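Local coordinates for putative sugar kinase PH1459 (Pyrococcus horikoshii, PDB 3EWM), which probably transfers a phosphate group from ATP to a sugar, perhaps fructose, as a member of the PfkB (ribokinase-like) family of carbohydrate kinases, at residues Val39-Ser44 / Gly284-Pro289; Gly78-Glu83 / Leu114-Trp119; Glu9-Leu14 / Val107-Met112; Val161-Asp166 / Glu173-Val178; Val128-Val133 / Lys146-Ile151. One frame throughout, in Å; residues are numbered along the deposited sequence.

Interaction 1 of 5, residues Val39-Ser44 / Gly284-Pro289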
# COMPACT_ATOMS: atom_id res chain seq x y z
N VAL A 39 20.51 -0.17 5.19
CA VAL A 39 21.94 -0.42 5.22
C VAL A 39 22.68 0.74 4.52
O VAL A 39 23.70 1.21 5.00
CB VAL A 39 22.31 -1.75 4.53
CG1 VAL A 39 23.84 -1.90 4.45
CG2 VAL A 39 21.72 -2.93 5.29
N ALA A 40 22.12 1.19 3.40
CA ALA A 40 22.73 2.29 2.64
C ALA A 40 22.83 3.53 3.51
O ALA A 40 23.86 4.21 3.49
CB ALA A 40 21.92 2.59 1.39
N VAL A 41 21.77 3.83 4.26
CA VAL A 41 21.80 4.96 5.20
C VAL A 41 22.85 4.73 6.30
O VAL A 41 23.63 5.63 6.62
CB VAL A 41 20.38 5.25 5.77
CG1 VAL A 41 20.43 6.20 6.98
CG2 VAL A 41 19.49 5.79 4.67
N GLY A 42 22.89 3.52 6.85
CA GLY A 42 23.90 3.17 7.86
C GLY A 42 25.31 3.39 7.36
O GLY A 42 26.12 4.02 8.04
N VAL A 43 25.60 2.90 6.16
CA VAL A 43 26.91 3.09 5.50
C VAL A 43 27.28 4.57 5.41
O VAL A 43 28.38 4.97 5.82
CB VAL A 43 26.94 2.44 4.13
CG1 VAL A 43 28.19 2.84 3.33
CG2 VAL A 43 26.87 0.91 4.28
N SER A 44 26.35 5.36 4.90
CA SER A 44 26.52 6.80 4.84
C SER A 44 26.76 7.41 6.21
O SER A 44 27.64 8.24 6.37
CB SER A 44 25.32 7.47 4.18
OG SER A 44 25.57 8.87 4.06
N GLY A 284 13.57 3.52 15.12
CA GLY A 284 13.22 3.29 13.72
C GLY A 284 14.20 2.46 12.91
O GLY A 284 15.23 1.97 13.43
N ALA A 285 13.86 2.29 11.64
CA ALA A 285 14.63 1.45 10.72
C ALA A 285 16.02 1.98 10.38
O ALA A 285 16.89 1.21 9.94
CB ALA A 285 13.82 1.18 9.45
N TRP A 286 16.24 3.29 10.56
CA TRP A 286 17.56 3.89 10.32
C TRP A 286 18.16 4.31 11.64
O TRP A 286 18.11 5.49 12.02
CB TRP A 286 17.48 5.12 9.41
CG TRP A 286 16.98 4.84 8.04
CD1 TRP A 286 16.73 3.61 7.49
CD2 TRP A 286 16.73 5.80 7.02
NE1 TRP A 286 16.30 3.75 6.20
CE2 TRP A 286 16.29 5.08 5.88
CE3 TRP A 286 16.80 7.20 6.95
CZ2 TRP A 286 15.96 5.71 4.68
CZ3 TRP A 286 16.46 7.82 5.75
CH2 TRP A 286 16.04 7.08 4.64
N SER A 287 18.71 3.34 12.34
CA SER A 287 19.15 3.57 13.70
C SER A 287 20.68 3.58 13.84
O SER A 287 21.19 3.78 14.93
CB SER A 287 18.52 2.51 14.62
OG SER A 287 19.12 1.27 14.38
N THR A 288 21.40 3.41 12.73
CA THR A 288 22.86 3.38 12.77
C THR A 288 23.36 4.69 13.37
O THR A 288 22.95 5.75 12.92
CB THR A 288 23.48 3.24 11.37
OG1 THR A 288 22.97 2.06 10.74
CG2 THR A 288 25.02 3.19 11.44
N PRO A 289 24.23 4.62 14.39
CA PRO A 289 24.83 5.85 14.92
C PRO A 289 25.75 6.51 13.90
O PRO A 289 26.25 5.86 12.99
CB PRO A 289 25.62 5.36 16.12
CG PRO A 289 25.95 3.92 15.78
CD PRO A 289 24.70 3.43 15.12
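Val41, on helix 35-45, sets its two methyls over one face of the indole of Trp286, which belongs to the loop between helices 265-279 and 291-294; the two side chains cross at about a right angle. Val41 CB already stands near the ring fusion, 3.9 Å from Trp286 CD2. From there the two methyls divide the indole between them. Val41 CG1, anti to the backbone N (chi1 167°), lies near the fusion on the side of the ring closest to the Trp286 backbone, 3.7 Å from Trp286 CD2. Val41 CG2 sits almost squarely above the six-membered ring, 3.4 Å from the Trp286 ring centroid and only 8° off the normal, a clear CH-pi contact. A beta-branched residue suits this place because two methyls leave CB together and can spread over a broad aromatic face. The indole is also held at its polar edge, where Trp286 NE1 gives its hydrogen to Asn38 OD1, three residues before Val41 on helix 35-45.

Beside this CH-pi contact the loop comes closer still. Thr288 OG1 lies 3.2 Å from Gly42 CA, and the two CA atoms of Gly42 and Thr288 are just 5.0 Å apart, an approach that the missing side chain of glycine permits. Helix 245-259 touches Thr288 as well. The arrangement is a C-terminal loop packed against an N-terminal helix within the alpha/beta core of the ribokinase-like fold.

Interaction 2 of 5, residues Gly78-Glu83 / Leu114-Trp119; sequences GIVKDE and LNDINW
Val80 and Asp116 bury the most surface here, and their side chains cross at about a right angle. Each methyl of the valine meets a different part of the aspartate: Val80 CG1 lies 3.7 Å from Asp116 OD1, while Val80 CG2 reaches the backbone oxygen, 3.2 Å from Asp116 O. With CG1 anti to the backbone N (chi1 173°), the valine fork straddles the aspartate, CG1 at the carboxylate and CG2 at the carbonyl oxygen and CB. The carboxylate is engaged on its other oxygen, OD2, by a salt bridge to Lys55 and by the backbone N of Thr113, which together should favour its charged form.

Gly78 completes the contact, with its CA 4.2 Å from Asn118 CB. A water joins the two backbones at this end. The water O donates to Gly78 O at 2.7 Å and also to Asp116 O. The same water O accepts from Asn118 N at 2.9 Å, and three main-chain groups that do not bond one another directly thus share one partner. Asn118 suits its place as the N-cap of helix 119-124, its OD1 accepting from Ile121 N.

Strand 79-82 is the outermost strand at one end of the large sheet and pairs with strand 49-57. The segment 114-119 runs alongside it and leads into helix 119-124, with Ile117 and Trp119 resting on helix 140-151.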
# COMPACT_ATOMS: atom_id res chain seq x y z
N GLY A 78 20.82 6.21 -8.73
CA GLY A 78 20.42 4.88 -9.18
C GLY A 78 19.02 4.45 -8.75
O GLY A 78 18.64 3.28 -8.90
N ILE A 79 18.23 5.38 -8.21
CA ILE A 79 16.83 5.09 -7.93
C ILE A 79 15.99 5.53 -9.12
O ILE A 79 15.95 6.72 -9.45
CB ILE A 79 16.34 5.72 -6.61
CG1 ILE A 79 17.22 5.26 -5.45
CG2 ILE A 79 14.84 5.38 -6.38
CD1 ILE A 79 16.98 6.01 -4.18
N VAL A 80 15.33 4.57 -9.75
CA VAL A 80 14.52 4.83 -10.95
C VAL A 80 13.08 5.08 -10.54
O VAL A 80 12.61 4.56 -9.54
CB VAL A 80 14.62 3.65 -11.95
CG1 VAL A 80 13.66 3.82 -13.11
CG2 VAL A 80 16.05 3.51 -12.45
N LYS A 81 12.39 5.92 -11.30
CA LYS A 81 10.98 6.14 -11.07
C LYS A 81 10.20 5.33 -12.08
O LYS A 81 10.42 5.43 -13.29
CB LYS A 81 10.62 7.62 -11.17
CG LYS A 81 11.31 8.47 -10.14
CD LYS A 81 10.71 9.87 -10.07
CE LYS A 81 11.26 10.61 -8.88
NZ LYS A 81 10.49 11.87 -8.63
N ASP A 82 9.31 4.50 -11.55
CA ASP A 82 8.44 3.66 -12.34
C ASP A 82 7.16 4.43 -12.65
O ASP A 82 6.46 4.91 -11.75
CB ASP A 82 8.15 2.39 -11.56
CG ASP A 82 7.62 1.28 -12.44
OD1 ASP A 82 6.80 1.56 -13.34
OD2 ASP A 82 8.01 0.13 -12.21
N GLU A 83 6.88 4.59 -13.93
CA GLU A 83 5.65 5.24 -14.37
C GLU A 83 4.45 4.30 -14.35
O GLU A 83 3.32 4.75 -14.50
CB GLU A 83 5.85 5.82 -15.78
CG GLU A 83 6.97 6.86 -15.87
CD GLU A 83 6.68 8.13 -15.08
OE1 GLU A 83 5.50 8.37 -14.73
OE2 GLU A 83 7.63 8.89 -14.82
N LEU A 114 16.96 -4.62 -16.47
CA LEU A 114 18.36 -4.28 -16.68
C LEU A 114 18.59 -2.83 -17.08
O LEU A 114 19.60 -2.25 -16.70
CB LEU A 114 18.99 -5.22 -17.70
CG LEU A 114 19.16 -6.62 -17.14
CD1 LEU A 114 19.43 -7.60 -18.28
CD2 LEU A 114 20.27 -6.66 -16.09
N ASN A 115 17.65 -2.26 -17.83
CA ASN A 115 17.70 -0.85 -18.20
C ASN A 115 17.68 0.09 -17.00
O ASN A 115 18.17 1.21 -17.11
CB ASN A 115 16.52 -0.50 -19.09
CG ASN A 115 16.28 -1.52 -20.14
OD1 ASN A 115 15.40 -2.37 -20.00
ND2 ASN A 115 17.10 -1.49 -21.19
N ASP A 116 17.11 -0.36 -15.88
CA ASP A 116 16.97 0.46 -14.68
C ASP A 116 18.25 0.53 -13.85
O ASP A 116 18.33 1.29 -12.88
CB ASP A 116 15.82 -0.05 -13.79
CG ASP A 116 14.48 -0.01 -14.49
OD1 ASP A 116 14.24 0.92 -15.28
OD2 ASP A 116 13.66 -0.93 -14.24
N ILE A 117 19.23 -0.27 -14.23
CA ILE A 117 20.45 -0.39 -13.45
C ILE A 117 21.45 0.64 -13.91
O ILE A 117 21.79 0.72 -15.11
CB ILE A 117 21.06 -1.82 -13.53
CG1 ILE A 117 20.02 -2.87 -13.09
CG2 ILE A 117 22.41 -1.90 -12.74
CD1 ILE A 117 19.47 -2.65 -11.67
N ASN A 118 21.91 1.43 -12.95
CA ASN A 118 23.02 2.31 -13.19
C ASN A 118 24.29 1.48 -13.07
O ASN A 118 24.78 1.19 -11.98
CB ASN A 118 23.00 3.48 -12.19
CG ASN A 118 23.99 4.56 -12.56
OD1 ASN A 118 25.15 4.28 -12.82
ND2 ASN A 118 23.53 5.80 -12.57
N TRP A 119 24.82 1.11 -14.22
CA TRP A 119 25.97 0.23 -14.26
C TRP A 119 27.23 0.92 -13.83
O TRP A 119 28.16 0.29 -13.37
CB TRP A 119 26.12 -0.33 -15.66
CG TRP A 119 24.97 -1.17 -16.01
CD1 TRP A 119 23.96 -0.86 -16.87
CD2 TRP A 119 24.67 -2.46 -15.48
NE1 TRP A 119 23.06 -1.89 -16.93
CE2 TRP A 119 23.47 -2.88 -16.08
CE3 TRP A 119 25.30 -3.30 -14.56
CZ2 TRP A 119 22.88 -4.12 -15.78
CZ3 TRP A 119 24.73 -4.52 -14.27
CH2 TRP A 119 23.53 -4.92 -14.88
O HOH W 1 19.85 2.26 -11.08

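Interaction 3 of 5, residues Glu9-Leu14 / Val107-Met112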
# COMPACT_ATOMS: atom_id res chain seq x y z
N GLU A 9 15.01 -3.53 -2.37
CA GLU A 9 13.76 -2.91 -2.04
C GLU A 9 13.95 -1.56 -1.34
O GLU A 9 14.79 -1.42 -0.44
CB GLU A 9 12.88 -3.86 -1.20
CG GLU A 9 13.36 -4.16 0.18
CD GLU A 9 14.38 -5.28 0.26
OE1 GLU A 9 15.00 -5.63 -0.77
OE2 GLU A 9 14.60 -5.77 1.40
N LEU A 10 13.18 -0.59 -1.80
CA LEU A 10 13.09 0.72 -1.17
C LEU A 10 11.62 1.00 -1.12
O LEU A 10 10.92 0.98 -2.16
CB LEU A 10 13.85 1.79 -1.97
CG LEU A 10 13.63 3.27 -1.60
CD1 LEU A 10 14.06 3.58 -0.17
CD2 LEU A 10 14.33 4.21 -2.61
N LEU A 11 11.12 1.23 0.09
CA LEU A 11 9.68 1.27 0.28
C LEU A 11 9.27 2.16 1.43
O LEU A 11 10.11 2.56 2.24
CB LEU A 11 9.13 -0.16 0.51
CG LEU A 11 9.85 -1.06 1.54
CD1 LEU A 11 9.53 -0.63 2.95
CD2 LEU A 11 9.47 -2.52 1.33
N ILE A 12 7.97 2.44 1.50
CA ILE A 12 7.35 3.08 2.66
C ILE A 12 7.02 2.02 3.71
O ILE A 12 6.29 1.06 3.45
CB ILE A 12 6.03 3.85 2.29
CG1 ILE A 12 6.27 4.89 1.19
CG2 ILE A 12 5.40 4.46 3.54
CD1 ILE A 12 7.05 6.14 1.67
N ASP A 13 7.57 2.17 4.90
CA ASP A 13 7.09 1.39 6.03
C ASP A 13 5.97 2.18 6.65
O ASP A 13 6.15 3.34 7.07
CB ASP A 13 8.17 1.16 7.09
CG ASP A 13 9.12 0.04 6.74
OD1 ASP A 13 8.78 -0.82 5.91
OD2 ASP A 13 10.22 0.00 7.31
N LEU A 14 4.80 1.57 6.72
CA LEU A 14 3.70 2.17 7.46
C LEU A 14 3.65 1.44 8.77
O LEU A 14 3.25 0.29 8.85
CB LEU A 14 2.41 2.09 6.67
CG LEU A 14 2.56 3.10 5.52
CD1 LEU A 14 2.07 2.51 4.19
CD2 LEU A 14 1.90 4.40 5.88
N VAL A 107 4.61 -3.61 -6.86
CA VAL A 107 5.10 -2.28 -6.60
C VAL A 107 6.41 -2.09 -7.36
O VAL A 107 6.97 -3.05 -7.90
CB VAL A 107 5.33 -2.06 -5.08
CG1 VAL A 107 3.99 -2.02 -4.31
CG2 VAL A 107 6.28 -3.13 -4.52
N ALA A 108 6.89 -0.86 -7.36
CA ALA A 108 7.93 -0.43 -8.27
C ALA A 108 9.25 -1.16 -8.06
O ALA A 108 9.92 -1.50 -9.04
CB ALA A 108 8.13 1.06 -8.16
N TYR A 109 9.62 -1.43 -6.79
CA TYR A 109 10.95 -2.00 -6.54
C TYR A 109 11.07 -3.44 -7.02
O TYR A 109 12.19 -3.94 -7.21
CB TYR A 109 11.40 -1.85 -5.07
CG TYR A 109 10.61 -2.66 -4.09
CD1 TYR A 109 10.79 -4.04 -3.97
CD2 TYR A 109 9.69 -2.03 -3.24
CE1 TYR A 109 10.08 -4.78 -3.05
CE2 TYR A 109 8.96 -2.77 -2.34
CZ TYR A 109 9.15 -4.14 -2.25
OH TYR A 109 8.40 -4.86 -1.36
N PHE A 110 9.93 -4.08 -7.24
CA PHE A 110 9.85 -5.44 -7.80
C PHE A 110 9.82 -5.44 -9.33
O PHE A 110 9.87 -6.50 -9.95
CB PHE A 110 8.63 -6.18 -7.26
CG PHE A 110 8.83 -6.83 -5.91
CD1 PHE A 110 9.96 -7.58 -5.63
CD2 PHE A 110 7.84 -6.71 -4.93
CE1 PHE A 110 10.12 -8.21 -4.41
CE2 PHE A 110 7.99 -7.36 -3.69
CZ PHE A 110 9.13 -8.10 -3.43
N ASN A 111 9.81 -4.25 -9.92
CA ASN A 111 9.72 -4.07 -11.37
C ASN A 111 11.02 -3.57 -12.04
O ASN A 111 10.97 -2.88 -13.06
CB ASN A 111 8.58 -3.08 -11.66
CG ASN A 111 8.01 -3.24 -13.06
OD1 ASN A 111 7.97 -4.34 -13.61
ND2 ASN A 111 7.52 -2.14 -13.62
N MSE A 112 12.18 -3.91 -11.47
CA MSE A 112 13.45 -3.48 -12.05
C MSE A 112 13.84 -4.33 -13.23
O MSE A 112 13.77 -5.55 -13.18
CB MSE A 112 14.56 -3.50 -11.00
CG MSE A 112 14.49 -2.32 -10.06
SE MSE A 112 16.05 -2.23 -8.91
CE MSE A 112 15.32 -3.37 -7.59
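Glu9 meets the ring of Tyr109 with its CB, which stands over one face 3.6 Å from the Tyr109 ring centroid and 19° off the normal. The contact is a CH-pi one made by the aliphatic root of the glutamate, with its CA close by. A bend at chi2 (-84°) carries the carboxylate away from the ring, toward Val133. The opposite face of the tyrosine is covered from its own segment by Val107 CG2, so the ring is sandwiched between two aliphatic groups.

Leu10 contributes backbone rather than side chain: its O lies 3.4 Å from Tyr109 CD2, while its isobutyl group turns off toward strand 49-57 and helix 60-71. Leu11 swings back to the tyrosine, and its CD2 reaches the far end of the ring, 3.7 Å from both Tyr109 CE2 and Tyr109 OH. A large flat residue suits this position because it can span three consecutive residues of the facing chain.

Leu11 starts strand 11-16 of the four-stranded sheet, which pairs with strands 27-33 and 88-93. The tyrosine rides on a short 3-10 turn, tied down where Tyr109 O accepts from Ser140 OG at the start of helix 140-151.

Interaction 4 of 5, residues Val161-Asp166 / Glu173-Val178; sequences VNLRLD and EEMIKV
In the stretch that connects strand 156-160 to helix 172-185, the chain leaves the large sheet, turns, and folds back over the helix that follows. Met175, a selenomethionine in this crystal, makes the contact from the helix side. Its CG lies anti to the backbone N (chi1 179°) and the chain stays extended through chi2, which sends the selenium straight out from the helix; a bend at chi3 (79°) then turns the methyl CE aside.

Two leucines of the loop receive it. Leu163 comes tip to tip, with its CD1 3.7 Å from Met175 SE. Leu165 arrives at a slant instead: its CD2 lies 3.9 Å from Met175 SE and 4.2 Å from Met175 CE, so the end of the methionine is touched by two branched tips. A long, flexible, polarisable side chain suits this task, since it can bridge backbones whose nearest CA atoms, Leu165 and Met175, are 8.9 Å apart. Trp168 touches Met175 too, and Tyr198 of helix 193-200 touches Leu163.

Between the leucines, Arg164 points elsewhere; its guanidinium is modelled too close to Asn162, which makes its bond to Leu163 O doubtful. Leu163 N is hydrogen-bonded to Glu195 OE2. The loop-on-helix packing belongs to the beta-alpha connection between strand 156-160 and helix 172-185 of the ribokinase-like alpha/beta fold, with Leu163 about 10 Å from the ATP-binding Lys190, side chain to side chain.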
# COMPACT_ATOMS: atom_id res chain seq x y z
N VAL A 161 20.36 -12.64 4.12
CA VAL A 161 19.39 -13.66 3.78
C VAL A 161 17.97 -13.11 4.05
O VAL A 161 17.05 -13.34 3.27
CB VAL A 161 19.68 -14.98 4.57
CG1 VAL A 161 18.59 -15.99 4.36
CG2 VAL A 161 21.06 -15.55 4.15
N ASN A 162 17.83 -12.37 5.15
CA ASN A 162 16.59 -11.66 5.46
C ASN A 162 15.36 -12.44 4.96
O ASN A 162 14.61 -11.96 4.10
CB ASN A 162 16.61 -10.26 4.84
CG ASN A 162 15.45 -9.40 5.31
OD1 ASN A 162 14.80 -9.71 6.30
ND2 ASN A 162 15.18 -8.33 4.58
N LEU A 163 15.17 -13.64 5.49
CA LEU A 163 14.19 -14.51 4.89
C LEU A 163 12.78 -14.17 5.35
O LEU A 163 12.51 -14.10 6.55
CB LEU A 163 14.53 -15.99 5.15
CG LEU A 163 13.74 -16.96 4.27
CD1 LEU A 163 13.64 -16.47 2.80
CD2 LEU A 163 14.35 -18.34 4.33
N ARG A 164 11.90 -13.96 4.37
CA ARG A 164 10.51 -13.62 4.60
C ARG A 164 9.66 -14.65 3.87
O ARG A 164 9.27 -14.45 2.72
CB ARG A 164 10.22 -12.20 4.09
CG ARG A 164 11.00 -11.10 4.80
CD ARG A 164 10.68 -11.07 6.30
NE ARG A 164 11.35 -9.98 7.02
CZ ARG A 164 12.48 -10.11 7.71
NH1 ARG A 164 13.13 -11.28 7.77
NH2 ARG A 164 12.99 -9.04 8.32
N LEU A 165 9.38 -15.75 4.57
CA LEU A 165 8.65 -16.89 4.00
C LEU A 165 7.34 -16.51 3.33
O LEU A 165 6.97 -17.09 2.31
CB LEU A 165 8.40 -17.97 5.07
CG LEU A 165 9.60 -18.78 5.57
CD1 LEU A 165 9.12 -20.00 6.36
CD2 LEU A 165 10.49 -19.21 4.41
N ASP A 166 6.65 -15.52 3.89
CA ASP A 166 5.37 -15.07 3.35
C ASP A 166 5.50 -14.52 1.94
O ASP A 166 4.53 -14.52 1.18
CB ASP A 166 4.72 -14.03 4.27
CG ASP A 166 4.24 -14.63 5.58
OD1 ASP A 166 4.17 -15.88 5.69
OD2 ASP A 166 3.92 -13.84 6.50
N GLU A 173 10.20 -23.68 -3.82
CA GLU A 173 11.30 -24.33 -4.54
C GLU A 173 12.13 -23.30 -5.30
O GLU A 173 13.36 -23.39 -5.32
CB GLU A 173 10.79 -25.43 -5.48
CG GLU A 173 10.20 -26.62 -4.72
CD GLU A 173 9.84 -27.79 -5.61
OE1 GLU A 173 9.61 -27.58 -6.83
OE2 GLU A 173 9.79 -28.93 -5.09
N GLU A 174 11.48 -22.31 -5.89
CA GLU A 174 12.21 -21.22 -6.52
C GLU A 174 13.04 -20.45 -5.49
O GLU A 174 14.17 -20.06 -5.77
CB GLU A 174 11.26 -20.28 -7.27
CG GLU A 174 11.91 -19.63 -8.50
CD GLU A 174 12.61 -20.62 -9.44
OE1 GLU A 174 12.40 -21.85 -9.34
OE2 GLU A 174 13.37 -20.15 -10.31
N MSE A 175 12.47 -20.26 -4.30
CA MSE A 175 13.12 -19.53 -3.21
C MSE A 175 14.42 -20.18 -2.77
O MSE A 175 15.44 -19.52 -2.64
CB MSE A 175 12.20 -19.46 -2.00
CG MSE A 175 12.84 -18.74 -0.84
SE MSE A 175 11.89 -19.05 0.80
CE MSE A 175 12.59 -20.82 1.21
N ILE A 176 14.37 -21.49 -2.53
CA ILE A 176 15.54 -22.24 -2.14
C ILE A 176 16.62 -22.17 -3.21
O ILE A 176 17.80 -22.07 -2.89
CB ILE A 176 15.15 -23.71 -1.83
CG1 ILE A 176 14.39 -23.78 -0.50
CG2 ILE A 176 16.38 -24.62 -1.84
CD1 ILE A 176 15.22 -23.36 0.72
N LYS A 177 16.21 -22.20 -4.47
CA LYS A 177 17.15 -22.10 -5.59
C LYS A 177 17.80 -20.72 -5.66
O LYS A 177 19.02 -20.61 -5.79
CB LYS A 177 16.45 -22.44 -6.90
CG LYS A 177 16.10 -23.93 -7.02
CD LYS A 177 15.54 -24.29 -8.38
CE LYS A 177 14.76 -25.60 -8.31
NZ LYS A 177 14.43 -26.12 -9.66
N VAL A 178 16.99 -19.68 -5.56
CA VAL A 178 17.54 -18.31 -5.67
C VAL A 178 18.36 -17.93 -4.44
O VAL A 178 19.36 -17.25 -4.57
CB VAL A 178 16.46 -17.23 -5.94
CG1 VAL A 178 15.63 -17.59 -7.18
CG2 VAL A 178 15.57 -17.06 -4.77

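Interaction 5 of 5, residues Val128-Val133 / Lys146-Ile151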
# COMPACT_ATOMS: atom_id res chain seq x y z
N VAL A 128 28.97 -4.52 -3.02
CA VAL A 128 27.56 -4.44 -3.42
C VAL A 128 26.71 -5.30 -2.48
O VAL A 128 26.96 -6.48 -2.27
CB VAL A 128 27.34 -4.85 -4.89
CG1 VAL A 128 25.85 -4.88 -5.25
CG2 VAL A 128 28.07 -3.90 -5.81
N ASN A 129 25.70 -4.67 -1.91
CA ASN A 129 24.89 -5.29 -0.90
C ASN A 129 23.49 -5.58 -1.45
O ASN A 129 22.85 -4.71 -2.03
CB ASN A 129 24.79 -4.33 0.29
CG ASN A 129 23.76 -4.74 1.27
OD1 ASN A 129 23.77 -5.87 1.76
ND2 ASN A 129 22.84 -3.84 1.57
N PHE A 130 23.02 -6.81 -1.27
CA PHE A 130 21.64 -7.15 -1.59
C PHE A 130 21.05 -8.11 -0.56
O PHE A 130 21.77 -8.67 0.29
CB PHE A 130 21.50 -7.63 -3.05
CG PHE A 130 21.97 -9.04 -3.30
CD1 PHE A 130 21.07 -10.01 -3.76
CD2 PHE A 130 23.30 -9.40 -3.12
CE1 PHE A 130 21.51 -11.31 -4.02
CE2 PHE A 130 23.74 -10.70 -3.36
CZ PHE A 130 22.84 -11.65 -3.81
N GLY A 131 19.74 -8.26 -0.59
CA GLY A 131 19.01 -9.06 0.39
C GLY A 131 18.01 -9.88 -0.39
O GLY A 131 17.86 -9.69 -1.61
N SER A 132 17.35 -10.80 0.31
CA SER A 132 16.48 -11.75 -0.38
C SER A 132 15.11 -11.19 -0.77
O SER A 132 14.48 -11.69 -1.69
CB SER A 132 16.35 -13.04 0.42
OG SER A 132 15.39 -12.92 1.44
N VAL A 133 14.66 -10.14 -0.09
CA VAL A 133 13.31 -9.63 -0.30
C VAL A 133 13.12 -9.20 -1.75
O VAL A 133 12.10 -9.52 -2.37
CB VAL A 133 12.98 -8.49 0.68
CG1 VAL A 133 11.71 -7.78 0.27
CG2 VAL A 133 12.86 -9.06 2.13
N LYS A 146 21.26 -10.94 -12.20
CA LYS A 146 22.18 -10.52 -13.27
C LYS A 146 23.19 -9.47 -12.82
O LYS A 146 24.35 -9.58 -13.13
CB LYS A 146 21.40 -10.07 -14.50
CG LYS A 146 20.77 -11.27 -15.18
CD LYS A 146 20.10 -10.93 -16.49
CE LYS A 146 19.71 -12.22 -17.19
NZ LYS A 146 18.63 -12.94 -16.44
N VAL A 147 22.75 -8.47 -12.06
CA VAL A 147 23.67 -7.45 -11.56
C VAL A 147 24.79 -8.09 -10.74
O VAL A 147 25.99 -7.86 -10.98
CB VAL A 147 22.92 -6.36 -10.76
CG1 VAL A 147 23.90 -5.40 -10.11
CG2 VAL A 147 21.94 -5.61 -11.65
N ILE A 148 24.39 -8.93 -9.80
CA ILE A 148 25.32 -9.64 -8.92
C ILE A 148 26.27 -10.54 -9.71
O ILE A 148 27.47 -10.48 -9.50
CB ILE A 148 24.54 -10.45 -7.85
CG1 ILE A 148 23.58 -9.54 -7.07
CG2 ILE A 148 25.50 -11.21 -6.92
CD1 ILE A 148 24.21 -8.25 -6.47
N LYS A 149 25.74 -11.34 -10.63
CA LYS A 149 26.59 -12.16 -11.49
C LYS A 149 27.58 -11.31 -12.31
O LYS A 149 28.74 -11.68 -12.45
CB LYS A 149 25.75 -13.05 -12.40
CG LYS A 149 24.93 -14.07 -11.60
CD LYS A 149 24.10 -14.99 -12.46
CE LYS A 149 23.34 -16.00 -11.57
NZ LYS A 149 22.19 -16.66 -12.20
N LYS A 150 27.12 -10.17 -12.81
CA LYS A 150 27.97 -9.28 -13.61
C LYS A 150 29.17 -8.77 -12.81
O LYS A 150 30.29 -8.70 -13.34
CB LYS A 150 27.16 -8.07 -14.11
CG LYS A 150 27.90 -7.25 -15.14
CD LYS A 150 27.75 -5.78 -14.87
CE LYS A 150 28.94 -5.18 -14.15
NZ LYS A 150 30.04 -4.90 -15.11
N ILE A 151 28.93 -8.40 -11.55
CA ILE A 151 29.99 -7.81 -10.72
C ILE A 151 30.81 -8.80 -9.89
O ILE A 151 31.81 -8.41 -9.30
CB ILE A 151 29.46 -6.77 -9.72
CG1 ILE A 151 28.45 -7.41 -8.77
CG2 ILE A 151 28.93 -5.54 -10.42
CD1 ILE A 151 28.46 -6.78 -7.41
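Ile148 is the main bump on the helix side of this contact, and the aromatic face of Phe130 is the surface that receives it. Ile148 CG1 stands 3.8 Å from the Phe130 ring centroid and 6° off the normal, a CH-pi contact over the middle of the ring. Ile148 CD1 stays over the same face, displaced toward the CD2 side, 3.7 Å from Phe130 CD2, and abuts the valine, 3.9 Å from Val128 CG1. One isoleucine thus fills the angle between two strand residues, which point to the same side because they alternate with Asn129.

Ile151, at the helix end, also packs on Val128, chiefly on CG2 and CB. Ile151 CD1 is pressed in tightly, 3.3 Å from Val128 CG2 and 3.4 Å from Val128 CB, both closer than usual carbon contacts. With chi1 at 60°, CG1 of Ile151 is tucked between its backbone N and carbonyl carbon and directs CD1 at the strand. Branched aliphatic residues suit this interface: their methyl and methylene groups fit the ring face and the valine fork.

The axes of strand 128-131 and helix 146-151 come within 10.3 Å at closest approach, running roughly antiparallel (148°). This is the packing of helix on strand in the beta-alpha-beta unit 127-131, 140-151, 156-160 of the large sheet.

How the interactions relate
Interactions 2 and 3 lie side by side, joined where Asp82 OD2 accepts from Asn111 ND2 at 2.7 Å and where Ile79 packs on Leu10. Interaction 2 also rests on interaction 5 through Ile117 on Val147 and Trp119 on Lys150. Interaction 5 is tied in turn to interaction 4 by a probable hydrogen bond of 2.5 Å between Ser132 OG and Val161 O, and touches interaction 1 where Val39 meets Asn129. Interactions 1 and 4 stand on opposite sides of the chain's centre, their centres about 24 Å apart. The ATP-binding Lys190 lies about 10 or 11 Å, side chain to side chain, from Thr288, Glu9, Leu163 and Phe130, whereas interaction 2 is remote from it.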